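Local coordinates for SusD-like protein BACOVA_02651 (Bacteroides ovatus, PDB 5E75), which binds polysaccharide at the bacterial cell surface and probably captures xyloglucan before its transport into the periplasm for degradation, at residues Thr303-Gly308 with Tyr321-Thr326; Ser281-Ile286 with Ala327-Lys332. One frame throughout, in Å; residues are numbered along the deposited sequence.

Interaction 1: residues Thr303-Gly308 with Tyr321-Thr326; sequences TFFTKG and YTYKGT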
ATOM      1  N   THR A 303       8.461  11.189   4.735  1.00  8.74           N
ATOM      2  CA  THR A 303       8.193   9.814   5.147  1.00  8.36           C
ATOM      3  C   THR A 303       8.601   9.531   6.604  1.00  8.01           C
ATOM      4  O   THR A 303       7.819   8.920   7.362  1.00  8.75           O
ATOM      5  CB  THR A 303       8.839   8.796   4.177  1.00  8.21           C
ATOM      6  OG1 THR A 303       8.433   9.104   2.839  1.00  9.39           O
ATOM      7  CG2 THR A 303       8.399   7.399   4.493  1.00  8.17           C
ATOM      8  N   PHE A 304       9.807   9.954   6.981  1.00  8.79           N
ATOM      9  CA  PHE A 304      10.328   9.780   8.344  1.00  9.44           C
ATOM     10  C   PHE A 304      10.935  11.067   8.863  1.00  9.84           C
ATOM     11  O   PHE A 304      11.596  11.784   8.126  1.00  9.16           O
ATOM     12  CB  PHE A 304      11.433   8.706   8.386  1.00  8.84           C
ATOM     13  CG  PHE A 304      10.990   7.370   7.889  1.00  7.66           C
ATOM     14  CD1 PHE A 304      10.153   6.567   8.654  1.00  8.48           C
ATOM     15  CD2 PHE A 304      11.388   6.926   6.635  1.00 10.21           C
ATOM     16  CE1 PHE A 304       9.717   5.335   8.169  1.00  9.75           C
ATOM     17  CE2 PHE A 304      10.970   5.704   6.149  1.00  9.41           C
ATOM     18  CZ  PHE A 304      10.121   4.897   6.915  1.00  9.60           C
ATOM     19  N   PHE A 305      10.748  11.324  10.153  1.00  9.36           N
ATOM     20  CA  PHE A 305      11.494  12.370  10.862  1.00  9.11           C
ATOM     21  C   PHE A 305      12.935  11.888  11.025  1.00 10.95           C
ATOM     22  O   PHE A 305      13.148  10.740  11.376  1.00 10.72           O
ATOM     23  CB  PHE A 305      10.906  12.603  12.248  1.00  9.68           C
ATOM     24  CG  PHE A 305       9.498  13.158  12.249  1.00  9.02           C
ATOM     25  CD1 PHE A 305       9.264  14.498  11.961  1.00  9.55           C
ATOM     26  CD2 PHE A 305       8.403  12.358  12.589  1.00  9.65           C
ATOM     27  CE1 PHE A 305       7.986  15.020  11.990  1.00 11.12           C
ATOM     28  CE2 PHE A 305       7.126  12.893  12.614  1.00 10.68           C
ATOM     29  CZ  PHE A 305       6.925  14.220  12.324  1.00 10.97           C
ATOM     30  N   THR A 306      13.925  12.744  10.776  1.00  9.65           N
ATOM     31  CA  THR A 306      15.298  12.465  11.183  1.00 10.33           C
ATOM     32  C   THR A 306      15.872  13.743  11.774  1.00 10.26           C
ATOM     33  O   THR A 306      15.348  14.824  11.538  1.00 10.61           O
ATOM     34  CB  THR A 306      16.193  11.955  10.031  1.00 11.00           C
ATOM     35  OG1 THR A 306      16.216  12.909   8.964  1.00 12.61           O
ATOM     36  CG2 THR A 306      15.706  10.585   9.509  1.00 12.13           C
ATOM     37  N   LYS A 307      16.933  13.601  12.560  1.00 11.95           N
ATOM     38  CA  LYS A 307      17.430  14.694  13.395  1.00 12.08           C
ATOM     39  C   LYS A 307      17.658  15.991  12.623  1.00 11.91           C
ATOM     40  O   LYS A 307      18.377  16.013  11.625  1.00 13.41           O
ATOM     41  CB  LYS A 307      18.725  14.269  14.066  1.00 12.79           C
ATOM     42  CG  LYS A 307      19.190  15.246  15.145  1.00 17.82           C
ATOM     43  CD  LYS A 307      20.369  14.679  15.906  1.00 20.01           C
ATOM     44  CE  LYS A 307      20.621  15.472  17.175  1.00 30.18           C
ATOM     45  NZ  LYS A 307      21.781  14.925  17.923  1.00 47.37           N
ATOM     46  N   GLY A 308      17.061  17.068  13.116  1.00 12.27           N
ATOM     47  CA  GLY A 308      17.245  18.378  12.520  1.00 14.67           C
ATOM     48  C   GLY A 308      16.312  18.707  11.367  1.00 14.09           C
ATOM     49  O   GLY A 308      16.306  19.837  10.884  1.00 15.87           O
ATOM     50  N   TYR A 321       7.947  22.800  13.112  1.00 13.08           N
ATOM     51  CA  TYR A 321       8.471  21.762  13.982  1.00 12.04           C
ATOM     52  C   TYR A 321       9.815  21.247  13.491  1.00 11.74           C
ATOM     53  O   TYR A 321       9.986  20.939  12.303  1.00 12.70           O
ATOM     54  CB  TYR A 321       7.501  20.568  14.033  1.00 13.48           C
ATOM     55  CG  TYR A 321       8.037  19.373  14.792  1.00 11.35           C
ATOM     56  CD1 TYR A 321       8.063  19.357  16.171  1.00 12.35           C
ATOM     57  CD2 TYR A 321       8.533  18.270  14.125  1.00 13.10           C
ATOM     58  CE1 TYR A 321       8.571  18.269  16.857  1.00 13.80           C
ATOM     59  CE2 TYR A 321       9.028  17.193  14.794  1.00 11.11           C
ATOM     60  CZ  TYR A 321       9.058  17.186  16.159  1.00 12.36           C
ATOM     61  OH  TYR A 321       9.564  16.090  16.812  1.00 15.14           O
ATOM     62  N   THR A 322      10.765  21.134  14.414  1.00 12.51           N
ATOM     63  CA  THR A 322      12.041  20.506  14.149  1.00 11.98           C
ATOM     64  C   THR A 322      12.139  19.253  15.001  1.00 11.63           C
ATOM     65  O   THR A 322      11.976  19.306  16.216  1.00 13.77           O
ATOM     66  CB  THR A 322      13.204  21.435  14.526  1.00 12.92           C
ATOM     67  OG1 THR A 322      13.126  22.630  13.745  1.00 15.86           O
ATOM     68  CG2 THR A 322      14.531  20.768  14.275  1.00 14.72           C
ATOM     69  N   TYR A 323      12.422  18.117  14.371  1.00 11.59           N
ATOM     70  CA  TYR A 323      12.657  16.892  15.117  1.00 11.67           C
ATOM     71  C   TYR A 323      14.045  16.933  15.740  1.00 13.13           C
ATOM     72  O   TYR A 323      15.036  17.116  15.038  1.00 13.52           O
ATOM     73  CB  TYR A 323      12.528  15.670  14.198  1.00 11.75           C
ATOM     74  CG  TYR A 323      12.871  14.364  14.877  1.00 10.59           C
ATOM     75  CD1 TYR A 323      12.045  13.830  15.856  1.00 11.16           C
ATOM     76  CD2 TYR A 323      14.010  13.656  14.532  1.00  9.97           C
ATOM     77  CE1 TYR A 323      12.370  12.630  16.486  1.00 11.46           C
ATOM     78  CE2 TYR A 323      14.321  12.461  15.132  1.00 10.28           C
ATOM     79  CZ  TYR A 323      13.507  11.949  16.113  1.00 10.04           C
ATOM     80  OH  TYR A 323      13.835  10.766  16.721  1.00 11.77           O
ATOM     81  N   LYS A 324      14.111  16.746  17.053  1.00 12.11           N
ATOM     82  CA  LYS A 324      15.379  16.890  17.779  1.00 13.11           C
ATOM     83  C   LYS A 324      15.838  15.590  18.421  1.00 16.48           C
ATOM     84  O   LYS A 324      16.844  15.566  19.143  1.00 16.17           O
ATOM     85  CB  LYS A 324      15.249  17.990  18.837  1.00 16.87           C
ATOM     86  CG  LYS A 324      15.043  19.347  18.198  1.00 18.29           C
ATOM     87  CD  LYS A 324      14.737  20.423  19.216  1.00 29.11           C
ATOM     88  CE  LYS A 324      14.503  21.754  18.528  1.00 36.42           C
ATOM     89  NZ  LYS A 324      14.318  22.860  19.503  1.00 49.76           N
ATOM     90  N   GLY A 325      15.120  14.506  18.165  1.00 12.69           N
ATOM     91  CA  GLY A 325      15.545  13.189  18.603  1.00 12.85           C
ATOM     92  C   GLY A 325      16.647  12.622  17.728  1.00 11.91           C
ATOM     93  O   GLY A 325      17.162  13.307  16.838  1.00 15.29           O
ATOM     94  N   THR A 326      16.969  11.354  17.945  1.00 13.18           N
ATOM     95  CA  THR A 326      18.050  10.692  17.217  1.00 13.53           C
ATOM     96  C   THR A 326      17.609   9.357  16.650  1.00 13.25           C
ATOM     97  O   THR A 326      18.417   8.483  16.408  1.00 13.66           O
ATOM     98  CB  THR A 326      19.298  10.477  18.104  1.00 16.95           C
ATOM     99  OG1 THR A 326      18.982   9.608  19.192  1.00 21.90           O
ATOM    100  CG2 THR A 326      19.790  11.806  18.651  1.00 20.84           C
TER
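F305, Y321 and Y323 form an aromatic cluster at the open end of a short antiparallel hairpin, strands 310-311 and 321-322, where the chain leaving helix 297-303 packs against the returning strand 321-322 and the loop that follows it. The site shows how three rings can be held together by two different geometries, an offset T-shaped pair and a CH-pi contact. Y321 turns its edge toward the face of F305 in the offset T-shaped pair, with ring centroids 5.6 Å apart and planes at 79°; the nearest atoms, F305 CE1 and Y321 CE2, are 3.7 Å apart. F305 meets Y323 mainly through its CB, a CH-pi contact 4.0 Å from the Y323 ring centroid. The second face of Y323 is taken by the backbone of its own segment, with G325 N 3.5 Å above the plane and over its centre, so the ring is sandwiched. A chi1 of 175° sets the Y323 ring opposite its own amide nitrogen and brings its edge against the T306-K307 peptide, Y323 CD2 lying 3.3 Å from T306 C. The polar ends of the tyrosines are held from outside the contact: Y321 OH bonds to E271, Y323 OH to the backbone N of A327. Y311, on the partner strand, adds another edge-to-face pair with F305.

Beside the rings the backbones join directly. G308 N donates to Y323 O over 2.8 Å, a nearly straight bond at 161°, and Y323 also bonds through its backbone to S309, which carries the pairing on into the hairpin. Farther out, the extended chain of K307 lies alongside T326, and its amine has a weak bond to Y465 OH. Its aliphatic stem covers the carbonyl of G325, a buried oxygen with no hydrogen-bond partner in the model; K307 CG sits 3.3 Å from G325 O.

Interaction 2: residues Ser281-Ile286 with Ala327-Lys332; sequences SYNGSI and ASPIKK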
ATOM      1  N   SER A 281       6.139   3.188  18.513  1.00 12.24           N
ATOM      2  CA  SER A 281       7.565   2.927  18.648  1.00 14.43           C
ATOM      3  C   SER A 281       8.199   2.495  17.314  1.00 11.27           C
ATOM      4  O   SER A 281       9.320   2.000  17.274  1.00 12.86           O
ATOM      5  CB  SER A 281       7.820   1.877  19.729  1.00 16.03           C
ATOM      6  OG  SER A 281       7.189   0.653  19.427  1.00 15.33           O
ATOM      7  N   TYR A 282       7.478   2.667  16.207  1.00 10.05           N
ATOM      8  CA  TYR A 282       8.070   2.399  14.900  1.00 11.30           C
ATOM      9  C   TYR A 282       9.163   3.404  14.550  1.00 11.06           C
ATOM     10  O   TYR A 282       9.050   4.606  14.815  1.00 12.31           O
ATOM     11  CB  TYR A 282       7.017   2.450  13.788  1.00 10.91           C
ATOM     12  CG  TYR A 282       5.970   1.367  13.855  1.00 11.28           C
ATOM     13  CD1 TYR A 282       6.313   0.027  13.932  1.00 12.21           C
ATOM     14  CD2 TYR A 282       4.629   1.694  13.845  1.00 11.90           C
ATOM     15  CE1 TYR A 282       5.336  -0.953  13.984  1.00 14.98           C
ATOM     16  CE2 TYR A 282       3.647   0.723  13.907  1.00 12.93           C
ATOM     17  CZ  TYR A 282       4.011  -0.590  13.970  1.00 15.31           C
ATOM     18  OH  TYR A 282       3.019  -1.552  14.033  1.00 20.38           O
ATOM     19  N   ASN A 283      10.212   2.904  13.917  1.00 10.30           N
ATOM     20  CA  ASN A 283      11.207   3.762  13.283  1.00  9.75           C
ATOM     21  C   ASN A 283      11.533   3.251  11.892  1.00  9.61           C
ATOM     22  O   ASN A 283      11.627   2.036  11.688  1.00 10.18           O
ATOM     23  CB  ASN A 283      12.500   3.790  14.098  1.00 11.21           C
ATOM     24  CG  ASN A 283      12.346   4.522  15.392  1.00 13.31           C
ATOM     25  OD1 ASN A 283      12.308   5.745  15.416  1.00 11.06           O
ATOM     26  ND2 ASN A 283      12.265   3.773  16.486  1.00 16.01           N
ATOM     27  N   GLY A 284      11.738   4.162  10.943  1.00  9.43           N
ATOM     28  CA  GLY A 284      12.212   3.788   9.620  1.00  9.87           C
ATOM     29  C   GLY A 284      13.453   2.918   9.764  1.00  9.20           C
ATOM     30  O   GLY A 284      14.324   3.202  10.603  1.00 10.69           O
ATOM     31  N   SER A 285      13.531   1.828   9.003  1.00  9.62           N
ATOM     32  CA  SER A 285      14.618   0.888   9.171  1.00  9.47           C
ATOM     33  C   SER A 285      15.911   1.463   8.631  1.00  8.79           C
ATOM     34  O   SER A 285      15.924   2.372   7.816  1.00  9.42           O
ATOM     35  CB  SER A 285      14.314  -0.437   8.497  1.00 10.15           C
ATOM     36  OG  SER A 285      14.281  -0.295   7.091  1.00  9.54           O
ATOM     37  N   ILE A 286      17.030   0.924   9.106  1.00  9.47           N
ATOM     38  CA  ILE A 286      18.324   1.332   8.587  1.00 11.38           C
ATOM     39  C   ILE A 286      18.357   1.122   7.063  1.00  9.41           C
ATOM     40  O   ILE A 286      18.741   2.020   6.311  1.00  9.85           O
ATOM     41  CB  ILE A 286      19.421   0.554   9.302  1.00 10.42           C
ATOM     42  CG1 ILE A 286      19.456   0.909  10.792  1.00 13.20           C
ATOM     43  CG2 ILE A 286      20.790   0.854   8.659  1.00 12.74           C
ATOM     44  CD1 ILE A 286      20.418   0.032  11.629  1.00 14.64           C
ATOM     45  N   ALA A 327      16.310   9.219  16.444  1.00 11.71           N
ATOM     46  CA  ALA A 327      15.734   8.025  15.836  1.00 11.81           C
ATOM     47  C   ALA A 327      15.115   8.375  14.473  1.00 11.07           C
ATOM     48  O   ALA A 327      15.589   9.285  13.785  1.00 12.72           O
ATOM     49  CB  ALA A 327      14.748   7.404  16.783  1.00 12.32           C
ATOM     50  N   SER A 328      14.085   7.643  14.057  1.00 10.25           N
ATOM     51  CA  SER A 328      13.536   7.820  12.720  1.00 10.28           C
ATOM     52  C   SER A 328      12.025   7.551  12.719  1.00 10.17           C
ATOM     53  O   SER A 328      11.527   6.745  11.928  1.00  9.80           O
ATOM     54  CB  SER A 328      14.286   6.935  11.715  1.00  9.82           C
ATOM     55  OG  SER A 328      14.413   5.610  12.188  1.00 10.11           O
ATOM     56  N   PRO A 329      11.276   8.229  13.596  1.00  9.15           N
ATOM     57  CA  PRO A 329       9.846   7.937  13.669  1.00 10.10           C
ATOM     58  C   PRO A 329       9.097   8.328  12.391  1.00  9.43           C
ATOM     59  O   PRO A 329       9.566   9.118  11.559  1.00  9.14           O
ATOM     60  CB  PRO A 329       9.390   8.753  14.883  1.00  9.56           C
ATOM     61  CG  PRO A 329      10.400   9.873  15.032  1.00 11.05           C
ATOM     62  CD  PRO A 329      11.693   9.283  14.548  1.00  8.75           C
ATOM     63  N   ILE A 330       7.911   7.761  12.256  1.00  9.72           N
ATOM     64  CA  ILE A 330       7.104   7.934  11.063  1.00  9.15           C
ATOM     65  C   ILE A 330       6.613   9.388  10.936  1.00  9.11           C
ATOM     66  O   ILE A 330       6.077   9.962  11.888  1.00 10.12           O
ATOM     67  CB  ILE A 330       5.908   6.956  11.083  1.00  9.52           C
ATOM     68  CG1 ILE A 330       6.376   5.492  11.093  1.00 10.60           C
ATOM     69  CG2 ILE A 330       4.973   7.216   9.907  1.00  9.47           C
ATOM     70  CD1 ILE A 330       5.289   4.509  11.456  1.00 13.29           C
ATOM     71  N   LYS A 331       6.753   9.961   9.740  1.00  8.93           N
ATOM     72  CA  LYS A 331       6.104  11.222   9.380  1.00  8.08           C
ATOM     73  C   LYS A 331       4.884  11.013   8.482  1.00  9.21           C
ATOM     74  O   LYS A 331       3.855  11.653   8.671  1.00  9.35           O
ATOM     75  CB  LYS A 331       7.085  12.188   8.701  1.00 10.20           C
ATOM     76  CG  LYS A 331       6.411  13.434   8.051  1.00  9.27           C
ATOM     77  CD  LYS A 331       5.727  14.344   9.058  1.00  9.78           C
ATOM     78  CE  LYS A 331       4.719  15.274   8.386  1.00 11.74           C
ATOM     79  NZ  LYS A 331       3.533  14.520   7.913  1.00 10.90           N
ATOM     80  N   LYS A 332       4.977  10.132   7.494  1.00  8.40           N
ATOM     81  CA  LYS A 332       3.850   9.890   6.603  1.00  8.76           C
ATOM     82  C   LYS A 332       2.710   9.193   7.317  1.00  7.99           C
ATOM     83  O   LYS A 332       2.885   8.097   7.834  1.00  9.83           O
ATOM     84  CB  LYS A 332       4.287   9.069   5.404  1.00  8.13           C
ATOM     85  CG  LYS A 332       3.221   8.989   4.327  1.00  9.27           C
ATOM     86  CD  LYS A 332       3.678   8.213   3.085  1.00  9.26           C
ATOM     87  CE  LYS A 332       4.803   8.891   2.327  1.00  8.62           C
ATOM     88  NZ  LYS A 332       5.248   8.050   1.156  1.00  9.21           N
TER
HETATM   89  O   HOH W   1       6.824   6.259  14.570  1.00 11.42           O
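Side-chain torsions bring N283 and S328 together: N283 holds CG beside its own backbone N (chi1 -70°), and the turn about the next bond then aims OD1 at the S328 amide, while S328 tucks OG between its backbone N and carbonyl carbon (chi1 48°), within range of G284 O. The outcome is a worked example of side chains completing a backbone pairing. S328 N donates to N283 OD1 at 2.9 Å from 35° above the amide plane, off the lone-pair direction. S328 OG gives its proton to G284 O, also at 2.9 Å, this time in the carbonyl plane and on a lone pair. The backbone adds its own link, G284 N to S328 O at 2.8 Å, so both polar backbone atoms of G284 are engaged by one serine. S328 O has a further, softer neighbour in the CA-H of N283, and A327 CB packs 3.3 Å from N283 OD1.

Toward the other end of the contact the chains draw apart enough for a water to bridge them, 2.8 Å from Y282 O and 3.0 Å from I330 N. The I330 side chain runs alongside that of Y282, its CD1 tip 3.6 Å from Y282 CB.

In the fold, strand 283-284 meets antiparallel strand 51-52 through backbone pairing of N283 with Y52, and the loop 327-332 through the bonds of S328. Immediately after strand 283-284, S285 N-caps helix 286-291, its OG bonded to M288 N.

How the interactions relate
From the N terminus, the chain passes through 281-286, helices 286-291 and 297-303, and then 303-308. Interaction 1 closes a short loop of 12 residues containing the hairpin 310-311/321-322; interaction 2 closes a longer one of 40 residues, within which the whole of interaction 1 falls. The two do not cross. Because 327-332 directly follows 321-326, it runs back past 303-308 as well: probable backbone hydrogen bonds join T303 O to K331 N (2.8 Å) and F305 N to P329 O (2.9 Å), and F304 CE1 packs on G284 CA. Together the contacts tie the hairpin, the end of helix 297-303 and strand 283-284 into one loop-rich region.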